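Side-chain contacts in hyperosmolarity resistance protein Emb (Staphylococcus epidermidis, PDB 6GV5), which probably mediates adherence of the bacterium to surface-immobilized fibronectin, as a segment of a giant extracellular matrix binding protein built from helical repeats: residues S74-I77 and E83-A86; S68-N73 and D120-L125; N54-E59 and R113-I118. One frame throughout, in Å; residues are numbered along the deposited sequence.

Contact 1 of 3, residues S74-I77 and E83-A86; sequences SNYI and EKEA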
ATOM      1  N   SER A  74     -24.039  -0.185  -4.152  1.00 20.99           N
ATOM      2  CA  SER A  74     -23.957  -0.045  -5.592  1.00 21.86           C
ATOM      3  C   SER A  74     -25.037  -0.903  -6.253  1.00 25.18           C
ATOM      4  O   SER A  74     -25.978  -1.377  -5.606  1.00 22.28           O
ATOM      5  CB  SER A  74     -22.566  -0.441  -6.078  1.00 22.34           C
ATOM      6  OG  SER A  74     -22.396  -1.849  -5.974  1.00 20.15           O
ATOM      7  N   ASN A  75     -24.903  -1.127  -7.559  1.00 21.90           N
ATOM      8  CA  ASN A  75     -25.765  -2.058  -8.279  1.00 23.86           C
ATOM      9  C   ASN A  75     -25.254  -3.494  -8.241  1.00 26.06           C
ATOM     10  O   ASN A  75     -25.767  -4.343  -8.969  1.00 24.97           O
ATOM     11  CB  ASN A  75     -25.912  -1.620  -9.731  1.00 26.52           C
ATOM     12  CG  ASN A  75     -27.183  -0.874  -9.976  1.00 34.44           C
ATOM     13  OD1 ASN A  75     -28.037  -1.322 -10.739  1.00 37.32           O
ATOM     14  ND2 ASN A  75     -27.336   0.269  -9.312  1.00 35.10           N
ATOM     15  N   TYR A  76     -24.265  -3.770  -7.398  1.00 21.15           N
ATOM     16  CA  TYR A  76     -23.636  -5.084  -7.323  1.00 20.80           C
ATOM     17  C   TYR A  76     -24.647  -6.220  -7.265  1.00 23.91           C
ATOM     18  O   TYR A  76     -24.503  -7.230  -7.966  1.00 23.71           O
ATOM     19  CB  TYR A  76     -22.726  -5.111  -6.090  1.00 20.11           C
ATOM     20  CG  TYR A  76     -22.065  -6.430  -5.791  1.00 19.13           C
ATOM     21  CD1 TYR A  76     -22.644  -7.354  -4.942  1.00 19.93           C
ATOM     22  CD2 TYR A  76     -20.830  -6.725  -6.327  1.00 16.62           C
ATOM     23  CE1 TYR A  76     -22.026  -8.560  -4.667  1.00 18.60           C
ATOM     24  CE2 TYR A  76     -20.187  -7.917  -6.053  1.00 18.39           C
ATOM     25  CZ  TYR A  76     -20.782  -8.831  -5.219  1.00 17.44           C
ATOM     26  OH  TYR A  76     -20.143 -10.025  -4.934  1.00 19.40           O
ATOM     27  N   ILE A  77     -25.651  -6.107  -6.400  1.00 23.20           N
ATOM     28  CA  ILE A  77     -26.592  -7.218  -6.254  1.00 27.91           C
ATOM     29  C   ILE A  77     -27.338  -7.490  -7.556  1.00 32.17           C
ATOM     30  O   ILE A  77     -27.701  -8.639  -7.838  1.00 37.18           O
ATOM     31  CB  ILE A  77     -27.555  -6.944  -5.080  1.00 30.54           C
ATOM     32  CG1 ILE A  77     -26.763  -6.936  -3.765  1.00 30.46           C
ATOM     33  CG2 ILE A  77     -28.660  -7.989  -5.051  1.00 33.62           C
ATOM     34  CD1 ILE A  77     -27.543  -6.462  -2.554  1.00 33.21           C
ATOM     35  N   GLU A  83     -19.291  -8.648 -14.096  1.00 21.46           N
ATOM     36  CA  GLU A  83     -18.892  -7.464 -13.345  1.00 21.49           C
ATOM     37  C   GLU A  83     -18.671  -7.786 -11.875  1.00 18.71           C
ATOM     38  O   GLU A  83     -17.771  -7.224 -11.241  1.00 19.16           O
ATOM     39  CB  GLU A  83     -19.935  -6.356 -13.490  1.00 25.09           C
ATOM     40  CG  GLU A  83     -19.853  -5.566 -14.794  1.00 31.97           C
ATOM     41  CD  GLU A  83     -20.692  -6.156 -15.906  1.00 38.95           C
ATOM     42  OE1 GLU A  83     -20.865  -7.393 -15.933  1.00 38.39           O
ATOM     43  OE2 GLU A  83     -21.185  -5.379 -16.756  1.00 45.31           O
ATOM     44  N   LYS A  84     -19.495  -8.670 -11.309  1.00 18.18           N
ATOM     45  CA  LYS A  84     -19.322  -9.065  -9.915  1.00 17.41           C
ATOM     46  C   LYS A  84     -18.045  -9.864  -9.722  1.00 16.44           C
ATOM     47  O   LYS A  84     -17.325  -9.658  -8.736  1.00 17.27           O
ATOM     48  CB  LYS A  84     -20.539  -9.863  -9.447  1.00 16.97           C
ATOM     49  CG  LYS A  84     -21.824  -9.064  -9.490  1.00 20.25           C
ATOM     50  CD  LYS A  84     -23.021  -9.907  -9.127  1.00 20.89           C
ATOM     51  CE  LYS A  84     -23.063 -10.172  -7.640  1.00 20.16           C
ATOM     52  NZ  LYS A  84     -24.265 -10.997  -7.293  1.00 25.89           N
ATOM     53  N   GLU A  85     -17.750 -10.772 -10.654  1.00 18.02           N
ATOM     54  CA  GLU A  85     -16.532 -11.564 -10.569  1.00 17.57           C
ATOM     55  C   GLU A  85     -15.292 -10.689 -10.698  1.00 15.87           C
ATOM     56  O   GLU A  85     -14.304 -10.910  -9.990  1.00 18.80           O
ATOM     57  CB  GLU A  85     -16.543 -12.658 -11.645  1.00 18.69           C
ATOM     58  CG  GLU A  85     -17.646 -13.703 -11.488  1.00 20.46           C
ATOM     59  CD  GLU A  85     -17.442 -14.634 -10.306  1.00 20.69           C
ATOM     60  OE1 GLU A  85     -16.307 -15.122 -10.097  1.00 25.28           O
ATOM     61  OE2 GLU A  85     -18.423 -14.878  -9.572  1.00 21.45           O
ATOM     62  N   ALA A  86     -15.317  -9.701 -11.603  1.00 18.23           N
ATOM     63  CA  ALA A  86     -14.169  -8.808 -11.748  1.00 16.89           C
ATOM     64  C   ALA A  86     -13.892  -8.055 -10.458  1.00 16.61           C
ATOM     65  O   ALA A  86     -12.731  -7.870 -10.068  1.00 17.15           O
ATOM     66  CB  ALA A  86     -14.418  -7.841 -12.893  1.00 19.24           C
TER
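Tyr76 and Lys84 face each other across the turn between helix 67-73 and helix 81-99, Tyr76 in a short 3-10 segment and Lys84 on the first turns of the longer helix, with their CA atoms 6.4 Å apart. The lysine chain runs at about a right angle to the tyrosine and sets its CE methylene over one face of the ring, with CB and CG near the CD2/CE2 side. Lys84 CE sits 3.7 Å from the Tyr76 ring centroid, 19° off the normal, a CH-pi contact displaced toward the CE1 rim, where Lys84 CE and Tyr76 CE1 are 3.5 Å apart. Nearer the helix backbone, Lys84 CB touches Tyr76 CE2 at 3.9 Å. The bend at chi3 (75°) turns Lys84 CE over the ring while keeping it 3.3 Å from Tyr76 O. The backbone N of Tyr76 donates to Ser74 OG at 3.0 Å, an ST turn just after helix 67-73 ends, and Ser74 OG is also hydrogen-bonded to Val70 O. Beyond the ring, OH makes a weak hydrogen bond with Glu88. Aliphatic carbon on an aromatic face thus does the joining, and Lys84 CE, next to the ammonium and probably polarised by it, suits both pi cloud and carbonyl oxygen.

Contact 2 of 3, residues S68-N73 and D120-L125; sequences SLVRQN and DAEQNL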
ATOM      1  N   SER A  68     -17.684  -4.251   1.436  1.00 16.32           N
ATOM      2  CA  SER A  68     -19.047  -4.576   1.866  1.00 17.13           C
ATOM      3  C   SER A  68     -19.997  -3.401   1.658  1.00 17.82           C
ATOM      4  O   SER A  68     -21.157  -3.604   1.286  1.00 18.57           O
ATOM      5  CB  SER A  68     -19.040  -5.024   3.323  1.00 18.28           C
ATOM      6  OG  SER A  68     -18.467  -6.311   3.449  1.00 20.26           O
ATOM      7  N   LEU A  69     -19.535  -2.167   1.901  1.00 18.48           N
ATOM      8  CA  LEU A  69     -20.345  -0.996   1.575  1.00 19.73           C
ATOM      9  C   LEU A  69     -20.681  -0.947   0.087  1.00 19.41           C
ATOM     10  O   LEU A  69     -21.809  -0.626  -0.293  1.00 22.33           O
ATOM     11  CB  LEU A  69     -19.616   0.285   1.976  1.00 24.07           C
ATOM     12  CG  LEU A  69     -19.934   0.908   3.328  1.00 24.53           C
ATOM     13  CD1 LEU A  69     -19.033   2.115   3.553  1.00 27.27           C
ATOM     14  CD2 LEU A  69     -21.387   1.291   3.403  1.00 25.54           C
ATOM     15  N   VAL A  70     -19.701  -1.257  -0.769  1.00 16.82           N
ATOM     16  CA  VAL A  70     -19.914  -1.247  -2.208  1.00 18.63           C
ATOM     17  C   VAL A  70     -20.932  -2.314  -2.591  1.00 17.88           C
ATOM     18  O   VAL A  70     -21.852  -2.062  -3.374  1.00 19.81           O
ATOM     19  CB  VAL A  70     -18.574  -1.454  -2.942  1.00 17.42           C
ATOM     20  CG1 VAL A  70     -18.808  -1.748  -4.425  1.00 19.85           C
ATOM     21  CG2 VAL A  70     -17.657  -0.234  -2.772  1.00 19.22           C
ATOM     22  N   ARG A  71     -20.778  -3.522  -2.041  1.00 16.05           N
ATOM     23  CA  ARG A  71     -21.717  -4.590  -2.375  1.00 17.01           C
ATOM     24  C   ARG A  71     -23.139  -4.218  -2.006  1.00 18.59           C
ATOM     25  O   ARG A  71     -24.084  -4.592  -2.708  1.00 20.03           O
ATOM     26  CB  ARG A  71     -21.336  -5.900  -1.690  1.00 16.82           C
ATOM     27  CG  ARG A  71     -20.041  -6.521  -2.184  1.00 18.74           C
ATOM     28  CD  ARG A  71     -19.775  -7.901  -1.571  1.00 17.00           C
ATOM     29  NE  ARG A  71     -18.391  -8.285  -1.818  1.00 18.87           N
ATOM     30  CZ  ARG A  71     -17.392  -8.115  -0.969  1.00 19.81           C
ATOM     31  NH1 ARG A  71     -17.609  -7.612   0.241  1.00 20.03           N
ATOM     32  NH2 ARG A  71     -16.161  -8.444  -1.339  1.00 19.86           N
ATOM     33  N   GLN A  72     -23.315  -3.470  -0.908  1.00 18.78           N
ATOM     34  CA  GLN A  72     -24.651  -3.153  -0.422  1.00 20.76           C
ATOM     35  C   GLN A  72     -25.256  -1.968  -1.160  1.00 21.55           C
ATOM     36  O   GLN A  72     -26.469  -1.958  -1.424  1.00 24.90           O
ATOM     37  CB  GLN A  72     -24.595  -2.862   1.082  1.00 22.77           C
ATOM     38  CG  GLN A  72     -25.954  -2.902   1.759  1.00 22.78           C
ATOM     39  CD  GLN A  72     -26.554  -4.291   1.749  1.00 24.08           C
ATOM     40  OE1 GLN A  72     -25.852  -5.299   1.926  1.00 27.24           O
ATOM     41  NE2 GLN A  72     -27.854  -4.358   1.526  1.00 26.95           N
ATOM     42  N   ASN A  73     -24.445  -0.971  -1.502  1.00 22.14           N
ATOM     43  CA  ASN A  73     -24.979   0.313  -1.944  1.00 23.00           C
ATOM     44  C   ASN A  73     -24.849   0.581  -3.429  1.00 26.05           C
ATOM     45  O   ASN A  73     -25.492   1.516  -3.926  1.00 29.01           O
ATOM     46  CB  ASN A  73     -24.304   1.452  -1.170  1.00 25.37           C
ATOM     47  CG  ASN A  73     -24.504   1.333   0.319  1.00 31.99           C
ATOM     48  OD1 ASN A  73     -23.548   1.336   1.092  1.00 42.48           O
ATOM     49  ND2 ASN A  73     -25.757   1.209   0.734  1.00 31.77           N
ATOM     50  N   ASP A 120     -11.463   0.377 -11.109  1.00 20.28           N
ATOM     51  CA  ASP A 120     -12.128   0.135 -12.385  1.00 22.90           C
ATOM     52  C   ASP A 120     -13.317  -0.800 -12.202  1.00 24.15           C
ATOM     53  O   ASP A 120     -14.407  -0.558 -12.735  1.00 25.18           O
ATOM     54  CB  ASP A 120     -11.144  -0.460 -13.393  1.00 26.18           C
ATOM     55  CG  ASP A 120     -10.130   0.558 -13.902  1.00 34.17           C
ATOM     56  OD1 ASP A 120     -10.269   1.762 -13.588  1.00 34.00           O
ATOM     57  OD2 ASP A 120      -9.193   0.148 -14.617  1.00 35.83           O
ATOM     58  N   ALA A 121     -13.121  -1.884 -11.452  1.00 21.06           N
ATOM     59  CA  ALA A 121     -14.214  -2.822 -11.238  1.00 18.55           C
ATOM     60  C   ALA A 121     -15.333  -2.187 -10.423  1.00 22.03           C
ATOM     61  O   ALA A 121     -16.520  -2.441 -10.675  1.00 21.10           O
ATOM     62  CB  ALA A 121     -13.701  -4.089 -10.550  1.00 20.52           C
ATOM     63  N   GLU A 122     -14.987  -1.381  -9.418  1.00 20.62           N
ATOM     64  CA  GLU A 122     -16.011  -0.723  -8.622  1.00 21.45           C
ATOM     65  C   GLU A 122     -16.835   0.224  -9.483  1.00 22.77           C
ATOM     66  O   GLU A 122     -18.064   0.292  -9.350  1.00 23.74           O
ATOM     67  CB  GLU A 122     -15.368   0.036  -7.466  1.00 21.35           C
ATOM     68  CG  GLU A 122     -16.375   0.674  -6.525  1.00 25.36           C
ATOM     69  CD  GLU A 122     -15.723   1.582  -5.502  1.00 32.38           C
ATOM     70  OE1 GLU A 122     -14.573   1.301  -5.090  1.00 32.08           O
ATOM     71  OE2 GLU A 122     -16.368   2.579  -5.112  1.00 38.47           O
ATOM     72  N   GLN A 123     -16.177   0.946 -10.395  1.00 23.88           N
ATOM     73  CA  GLN A 123     -16.879   1.906 -11.241  1.00 29.81           C
ATOM     74  C   GLN A 123     -17.962   1.226 -12.065  1.00 29.34           C
ATOM     75  O   GLN A 123     -19.046   1.787 -12.270  1.00 28.89           O
ATOM     76  CB  GLN A 123     -15.868   2.614 -12.147  1.00 33.10           C
ATOM     77  CG  GLN A 123     -16.456   3.687 -13.043  1.00 44.50           C
ATOM     78  CD  GLN A 123     -15.406   4.337 -13.928  1.00 53.95           C
ATOM     79  OE1 GLN A 123     -14.539   3.659 -14.484  1.00 49.56           O
ATOM     80  NE2 GLN A 123     -15.473   5.656 -14.055  1.00 61.79           N
ATOM     81  N   ASN A 124     -17.694   0.019 -12.545  1.00 23.00           N
ATOM     82  CA  ASN A 124     -18.664  -0.688 -13.363  1.00 24.27           C
ATOM     83  C   ASN A 124     -19.843  -1.189 -12.552  1.00 24.12           C
ATOM     84  O   ASN A 124     -20.805  -1.694 -13.138  1.00 25.77           O
ATOM     85  CB  ASN A 124     -17.996  -1.857 -14.083  1.00 29.59           C
ATOM     86  CG  ASN A 124     -17.102  -1.398 -15.211  1.00 39.75           C
ATOM     87  OD1 ASN A 124     -17.345  -0.354 -15.818  1.00 41.77           O
ATOM     88  ND2 ASN A 124     -16.060  -2.167 -15.495  1.00 45.50           N
ATOM     89  N   LEU A 125     -19.791  -1.057 -11.223  1.00 21.92           N
ATOM     90  CA  LEU A 125     -20.907  -1.436 -10.368  1.00 21.73           C
ATOM     91  C   LEU A 125     -21.790  -0.259  -9.994  1.00 26.72           C
ATOM     92  O   LEU A 125     -22.879  -0.467  -9.450  1.00 25.04           O
ATOM     93  CB  LEU A 125     -20.397  -2.082  -9.081  1.00 19.79           C
ATOM     94  CG  LEU A 125     -19.524  -3.328  -9.150  1.00 22.91           C
ATOM     95  CD1 LEU A 125     -19.021  -3.628  -7.740  1.00 22.76           C
ATOM     96  CD2 LEU A 125     -20.287  -4.501  -9.725  1.00 24.70           C
TER
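Val70 points its forked end into the angle between Glu122 and Leu125, one methyl meeting the glutamate, the other mainly the leucine. CG2 lies against the carboxylate end of the glutamate, 3.8 Å from Glu122 CD, with OE2 of the same residue scarcely farther at 3.9 Å. The other methyl, CG1, meets Leu125 CD1 at 3.8 Å and also brushes Glu122 CG at 4.0 Å. The glutamate passes the valine at a slant, whereas the leucine crosses it at about a right angle. Glu122 reaches the valine because its CG is anti to the backbone N (chi1 -176°) and the chain stays extended beyond it, so that its CG and carboxylate lie alongside the fork.

The nearest CA atoms, those of Val70 and Glu122, are 7.5 Å apart, and the valine, with the glutamate chain and the leucine, fills the space between. This is where the short helix 67-73 packs onto the C-terminal part of helix 108-123 and the residues that follow, within the FIVAR region, at the far end of its helical bundle. Helix 81-99 closes the third side: Tyr87 touches Val70, Ala121, Glu122 and Leu125 alike.

The buried carboxylate is well provided for. Its OE2 is hydrogen-bonded to His126 NE2 and forms a salt bridge with Lys66, so two partners, one at the very C-terminus and one just ahead of helix 67-73, probably stabilise its negative charge beside the apolar methyl. Arg71 NE makes a salt bridge with Glu88 of helix 81-99.

Contact 3 of 3, residues N54-E59 and R113-I118; sequences NGKMEE and RTIQEI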
ATOM      1  N   ASN A  54       3.545   4.382   1.567  1.00 21.90           N
ATOM      2  CA  ASN A  54       2.572   4.426   2.648  1.00 22.06           C
ATOM      3  C   ASN A  54       1.255   5.027   2.181  1.00 23.32           C
ATOM      4  O   ASN A  54       0.183   4.525   2.526  1.00 20.30           O
ATOM      5  CB  ASN A  54       3.126   5.217   3.832  1.00 23.52           C
ATOM      6  CG  ASN A  54       2.151   5.282   4.977  1.00 26.33           C
ATOM      7  OD1 ASN A  54       1.780   4.255   5.548  1.00 24.76           O
ATOM      8  ND2 ASN A  54       1.710   6.486   5.308  1.00 28.28           N
ATOM      9  N   GLY A  55       1.308   6.106   1.398  1.00 22.36           N
ATOM     10  CA  GLY A  55       0.077   6.692   0.894  1.00 23.82           C
ATOM     11  C   GLY A  55      -0.681   5.752  -0.020  1.00 21.67           C
ATOM     12  O   GLY A  55      -1.917   5.692   0.014  1.00 23.52           O
ATOM     13  N   LYS A  56       0.048   4.994  -0.843  1.00 22.25           N
ATOM     14  CA  LYS A  56      -0.611   4.070  -1.754  1.00 22.24           C
ATOM     15  C   LYS A  56      -1.228   2.916  -0.979  1.00 19.47           C
ATOM     16  O   LYS A  56      -2.319   2.438  -1.321  1.00 21.09           O
ATOM     17  CB  LYS A  56       0.379   3.546  -2.784  1.00 22.96           C
ATOM     18  CG  LYS A  56       0.808   4.601  -3.801  1.00 26.22           C
ATOM     19  CD  LYS A  56      -0.370   5.017  -4.666  1.00 33.58           C
ATOM     20  CE  LYS A  56       0.022   6.076  -5.688  1.00 45.01           C
ATOM     21  NZ  LYS A  56      -1.167   6.561  -6.447  1.00 68.10           N
ATOM     22  N   MET A  57      -0.547   2.462   0.076  1.00 20.25           N
ATOM     23  CA  MET A  57      -1.100   1.396   0.897  1.00 19.87           C
ATOM     24  C   MET A  57      -2.335   1.871   1.657  1.00 19.55           C
ATOM     25  O   MET A  57      -3.279   1.104   1.857  1.00 20.21           O
ATOM     26  CB  MET A  57      -0.048   0.863   1.865  1.00 18.62           C
ATOM     27  CG  MET A  57       0.975  -0.026   1.194  1.00 20.51           C
ATOM     28  SD  MET A  57       0.246  -1.467   0.393  1.00 21.21           S
ATOM     29  CE  MET A  57      -0.436  -2.290   1.825  1.00 23.33           C
ATOM     30  N   GLU A  58      -2.343   3.135   2.107  1.00 20.06           N
ATOM     31  CA  GLU A  58      -3.561   3.711   2.666  1.00 21.91           C
ATOM     32  C   GLU A  58      -4.694   3.653   1.648  1.00 19.45           C
ATOM     33  O   GLU A  58      -5.823   3.273   1.982  1.00 20.90           O
ATOM     34  CB  GLU A  58      -3.315   5.156   3.109  1.00 23.55           C
ATOM     35  CG  GLU A  58      -2.464   5.292   4.352  1.00 28.43           C
ATOM     36  CD  GLU A  58      -2.257   6.739   4.759  1.00 39.73           C
ATOM     37  OE1 GLU A  58      -2.492   7.632   3.916  1.00 40.90           O
ATOM     38  OE2 GLU A  58      -1.865   6.983   5.920  1.00 48.83           O
ATOM     39  N   GLU A  59      -4.411   4.062   0.403  1.00 20.65           N
ATOM     40  CA  GLU A  59      -5.424   4.015  -0.644  1.00 22.28           C
ATOM     41  C   GLU A  59      -5.904   2.591  -0.883  1.00 18.84           C
ATOM     42  O   GLU A  59      -7.109   2.353  -1.065  1.00 19.43           O
ATOM     43  CB  GLU A  59      -4.861   4.574  -1.947  1.00 25.73           C
ATOM     44  CG  GLU A  59      -4.536   6.049  -1.962  1.00 35.22           C
ATOM     45  CD  GLU A  59      -4.089   6.495  -3.343  1.00 40.77           C
ATOM     46  OE1 GLU A  59      -4.674   6.004  -4.332  1.00 42.75           O
ATOM     47  OE2 GLU A  59      -3.151   7.314  -3.439  1.00 49.27           O
ATOM     48  N   ARG A 113      -1.309  -0.431  -9.479  1.00 26.40           N
ATOM     49  CA  ARG A 113      -2.037  -1.252 -10.437  1.00 26.02           C
ATOM     50  C   ARG A 113      -3.197  -1.967  -9.760  1.00 26.64           C
ATOM     51  O   ARG A 113      -4.311  -2.014 -10.295  1.00 25.54           O
ATOM     52  CB  ARG A 113      -1.098  -2.264 -11.088  1.00 31.16           C
ATOM     53  CG  ARG A 113      -1.764  -3.083 -12.181  1.00 35.24           C
ATOM     54  CD  ARG A 113      -0.761  -3.935 -12.942  1.00 42.05           C
ATOM     55  NE  ARG A 113       0.238  -3.129 -13.639  1.00 45.77           N
ATOM     56  CZ  ARG A 113       0.027  -2.504 -14.793  1.00 52.19           C
ATOM     57  NH1 ARG A 113      -1.157  -2.579 -15.390  1.00 58.16           N
ATOM     58  NH2 ARG A 113       1.002  -1.801 -15.353  1.00 44.74           N
ATOM     59  N   THR A 114      -2.952  -2.526  -8.574  1.00 24.89           N
ATOM     60  CA  THR A 114      -4.022  -3.213  -7.858  1.00 22.04           C
ATOM     61  C   THR A 114      -5.138  -2.249  -7.471  1.00 20.60           C
ATOM     62  O   THR A 114      -6.324  -2.583  -7.590  1.00 21.48           O
ATOM     63  CB  THR A 114      -3.466  -3.908  -6.620  1.00 26.76           C
ATOM     64  OG1 THR A 114      -2.390  -4.775  -6.999  1.00 32.44           O
ATOM     65  CG2 THR A 114      -4.555  -4.727  -5.947  1.00 26.87           C
ATOM     66  N   ILE A 115      -4.781  -1.056  -6.987  1.00 21.11           N
ATOM     67  CA  ILE A 115      -5.783  -0.045  -6.673  1.00 19.42           C
ATOM     68  C   ILE A 115      -6.620   0.262  -7.905  1.00 20.61           C
ATOM     69  O   ILE A 115      -7.857   0.349  -7.841  1.00 19.67           O
ATOM     70  CB  ILE A 115      -5.113   1.233  -6.130  1.00 21.90           C
ATOM     71  CG1 ILE A 115      -4.421   0.980  -4.788  1.00 21.65           C
ATOM     72  CG2 ILE A 115      -6.147   2.341  -5.982  1.00 24.20           C
ATOM     73  CD1 ILE A 115      -3.392   2.054  -4.446  1.00 23.96           C
ATOM     74  N   GLN A 116      -5.955   0.437  -9.055  1.00 21.66           N
ATOM     75  CA  GLN A 116      -6.679   0.806 -10.265  1.00 22.48           C
ATOM     76  C   GLN A 116      -7.608  -0.313 -10.712  1.00 22.42           C
ATOM     77  O   GLN A 116      -8.713  -0.042 -11.191  1.00 22.02           O
ATOM     78  CB  GLN A 116      -5.685   1.168 -11.375  1.00 26.50           C
ATOM     79  CG  GLN A 116      -6.335   1.903 -12.539  1.00 33.62           C
ATOM     80  CD  GLN A 116      -6.947   3.236 -12.124  1.00 39.53           C
ATOM     81  OE1 GLN A 116      -6.236   4.158 -11.717  1.00 42.35           O
ATOM     82  NE2 GLN A 116      -8.274   3.337 -12.214  1.00 33.81           N
ATOM     83  N   GLU A 117      -7.188  -1.576 -10.548  1.00 22.35           N
ATOM     84  CA  GLU A 117      -8.056  -2.700 -10.890  1.00 22.06           C
ATOM     85  C   GLU A 117      -9.307  -2.712 -10.019  1.00 21.05           C
ATOM     86  O   GLU A 117     -10.418  -2.949 -10.507  1.00 21.02           O
ATOM     87  CB  GLU A 117      -7.305  -4.024 -10.742  1.00 25.85           C
ATOM     88  CG  GLU A 117      -6.218  -4.238 -11.791  1.00 35.32           C
ATOM     89  CD  GLU A 117      -5.533  -5.589 -11.678  1.00 52.63           C
ATOM     90  OE1 GLU A 117      -6.043  -6.466 -10.946  1.00 48.68           O
ATOM     91  OE2 GLU A 117      -4.477  -5.774 -12.326  1.00 54.49           O
ATOM     92  N   ILE A 118      -9.145  -2.469  -8.716  1.00 18.33           N
ATOM     93  CA  ILE A 118     -10.309  -2.391  -7.832  1.00 16.77           C
ATOM     94  C   ILE A 118     -11.204  -1.224  -8.231  1.00 17.58           C
ATOM     95  O   ILE A 118     -12.427  -1.364  -8.337  1.00 19.94           O
ATOM     96  CB  ILE A 118      -9.860  -2.270  -6.366  1.00 15.61           C
ATOM     97  CG1 ILE A 118      -9.156  -3.552  -5.910  1.00 16.55           C
ATOM     98  CG2 ILE A 118     -11.049  -1.956  -5.466  1.00 19.46           C
ATOM     99  CD1 ILE A 118      -8.406  -3.404  -4.594  1.00 18.45           C
TER
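Ile115 puts its terminal methyl against helix 40-65, between the base of Glu59 and the backbone at Lys56. CD1 approaches Lys56 O to 3.3 Å, a close carbon-to-oxygen contact, and rests against Glu59 CB at 3.8 Å. The side chain of Lys56 flanks the same methyl less tightly, its CD lying 4.2 Å from Ile115 CD1. With CG1 anti to the carbonyl carbon (chi1 -65°) and CD1 extended from it, the isoleucine reaches straight across the gap and meets the glutamate at about a right angle. The nearest CA atoms, of Glu59 and Ile115, are 7.3 Å apart.

Outside this first shell, Lys56 NZ is hydrogen-bonded to Asn112 OD1 on the preceding turn of helix 108-123, and it also makes a long salt bridge of 3.7 Å with Glu59 OE2. Deeper in, Leu60 of helix 40-65 touches Ile115, Thr114 and Ile118, and Ile118 continues onto Ala90 and Ile91 of helix 81-99, so this packing belongs to the interface of a three-helix bundle. One apolar methyl therefore meets the lysine carbonyl and the aliphatic parts of two charged residues, while at the edge of the interface Lys56 NZ is held by Asn112 and only loosely paired with Glu59.

Burial separates the three: contact 2 is buried, contact 3 partly so, with Ile115 inside and Glu59 exposed, and contact 1 lies at the surface. Contacts 2 and 3 share helix 108-123, their centres about 16 Å apart, one holding helix 67-73 and the other helix 40-65. Contact 1 instead folds the loop after helix 67-73 onto helix 81-99. It sits beside contact 2, with centres about 6 Å apart, and a probable backbone hydrogen bond from Asn75 N to Leu125 O (2.8 Å) joins them. Methyl packing serves contacts 2 and 3, next to a carboxylate and a carbonyl respectively, whereas contact 1 relies on an aromatic face under a lysine chain.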